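PDB 4YBV: uncharacterized protein from Staphylococcus aureus, which is probably a hot dog fold thioesterase, cleaving thioester bonds such as those of acyl-coenzyme A, though its natural substrate is not established. Local coordinates for residues 25-30 with 46-51. The protein carries 1 engineered substitution. Sequence-based numbering, arbitrary orientation.
Sequences ISMPVT and IALGET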
# COMPACT_ATOMS: atom_id res chain seq x y z
N ILE A 25 22.07 0.76 0.27
CA ILE A 25 22.51 -0.60 0.67
C ILE A 25 22.36 -1.58 -0.45
O ILE A 25 21.36 -1.58 -1.13
CB ILE A 25 21.68 -1.19 1.82
CG1 ILE A 25 21.28 -0.14 2.81
CG2 ILE A 25 22.41 -2.29 2.51
CD1 ILE A 25 20.56 -0.78 3.94
N SER A 26 23.31 -2.49 -0.61
CA SER A 26 23.22 -3.46 -1.68
C SER A 26 23.45 -4.88 -1.18
O SER A 26 23.86 -5.10 -0.02
CB SER A 26 24.24 -3.13 -2.80
OG SER A 26 25.56 -3.09 -2.29
N MET A 27 23.18 -5.86 -2.04
CA MET A 27 23.40 -7.26 -1.67
C MET A 27 23.48 -8.08 -2.93
O MET A 27 22.92 -7.68 -3.95
CB MET A 27 22.26 -7.77 -0.75
CG MET A 27 20.94 -7.97 -1.47
SD MET A 27 19.57 -8.43 -0.34
CE MET A 27 18.32 -8.86 -1.49
N PRO A 28 24.20 -9.22 -2.88
CA PRO A 28 24.33 -10.13 -4.03
C PRO A 28 23.07 -10.97 -4.27
O PRO A 28 22.45 -11.43 -3.33
CB PRO A 28 25.49 -11.05 -3.64
CG PRO A 28 25.48 -11.07 -2.14
CD PRO A 28 25.03 -9.66 -1.74
N VAL A 29 22.73 -11.18 -5.53
CA VAL A 29 21.62 -12.06 -5.86
C VAL A 29 22.17 -13.47 -5.93
O VAL A 29 22.82 -13.83 -6.91
CB VAL A 29 20.96 -11.67 -7.18
CG1 VAL A 29 19.82 -12.65 -7.53
CG2 VAL A 29 20.45 -10.25 -7.10
N THR A 30 21.95 -14.25 -4.86
CA THR A 30 22.46 -15.61 -4.77
C THR A 30 21.30 -16.61 -4.70
O THR A 30 20.16 -16.19 -4.54
CB THR A 30 23.38 -15.77 -3.53
OG1 THR A 30 22.62 -15.59 -2.33
CG2 THR A 30 24.50 -14.73 -3.57
N ILE A 46 12.19 -6.53 -0.81
CA ILE A 46 11.46 -5.74 0.18
C ILE A 46 12.20 -5.68 1.52
O ILE A 46 12.29 -4.60 2.12
CB ILE A 46 10.01 -6.29 0.43
CG1 ILE A 46 9.12 -6.04 -0.79
CG2 ILE A 46 9.37 -5.63 1.67
CD1 ILE A 46 7.73 -6.79 -0.73
N ALA A 47 12.79 -6.80 1.95
CA ALA A 47 13.53 -6.83 3.22
C ALA A 47 14.76 -5.87 3.17
O ALA A 47 15.05 -5.16 4.14
CB ALA A 47 14.00 -8.23 3.54
N LEU A 48 15.45 -5.88 2.04
CA LEU A 48 16.54 -4.90 1.82
C LEU A 48 16.01 -3.46 1.96
O LEU A 48 16.57 -2.66 2.70
CB LEU A 48 17.14 -5.11 0.44
CG LEU A 48 18.37 -4.25 0.04
CD1 LEU A 48 19.58 -4.63 0.88
CD2 LEU A 48 18.65 -4.49 -1.41
N GLY A 49 14.89 -3.16 1.30
CA GLY A 49 14.25 -1.84 1.46
C GLY A 49 13.91 -1.43 2.89
O GLY A 49 14.20 -0.28 3.35
N GLU A 50 13.26 -2.34 3.62
CA GLU A 50 12.91 -2.04 5.01
C GLU A 50 14.16 -1.81 5.85
O GLU A 50 14.18 -0.90 6.70
CB GLU A 50 12.04 -3.15 5.64
CG GLU A 50 11.65 -2.79 7.07
CD GLU A 50 10.34 -3.44 7.56
OE1 GLU A 50 9.60 -4.03 6.76
OE2 GLU A 50 10.07 -3.37 8.77
N THR A 51 15.20 -2.62 5.60
CA THR A 51 16.49 -2.41 6.27
C THR A 51 17.01 -0.98 5.98
O THR A 51 17.47 -0.28 6.88
CB THR A 51 17.54 -3.44 5.82
OG1 THR A 51 17.05 -4.77 6.10
CG2 THR A 51 18.87 -3.20 6.54
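L48 lies between I25 and M27 in the buried layer where the long helix 42-60 of this hot dog fold packs on the antiparallel sheet that wraps round it. Strand 25-28 and helix 46-51 run nearly antiparallel, at 152°, with their axes 9.0 Å apart at closest approach. The CB of L48 points at the strand; with CG anti to the backbone N (chi1 -176°) the branch continues that way, and chi2 then sets where the two methyls fall. CD1 sits between two partners, 4.0 Å from CG2 of I25 and equally near SD of M27, while CD2 approaches the carbonyl oxygen of I25, 4.0 Å from I25 O. I25 and L48 run alongside each other in opposite senses; M27 and L48 instead meet tip to tip. CG of M27 is flanked by both backbone neighbours of CA (chi1 73°), and the chain is extended beyond it, carrying SD up to the leucine. A88 of the neighbouring strand 85-95 also touches L48, and A52 and L55 extend the helical surface met by I25.

Almost one turn on from L48, CD1 of I25 meets CG2 of T51, the isoleucine lying roughly perpendicular to the threonine. The hydroxyl of T51 turns back into the helix and also bonds to H41 of the second subunit, so this residue links the sheet-facing side of the helix to the subunit interface. A47 O accepts from T51 N and, on the opposite face of the carbonyl plane, from T51 OG1 at 2.8 Å.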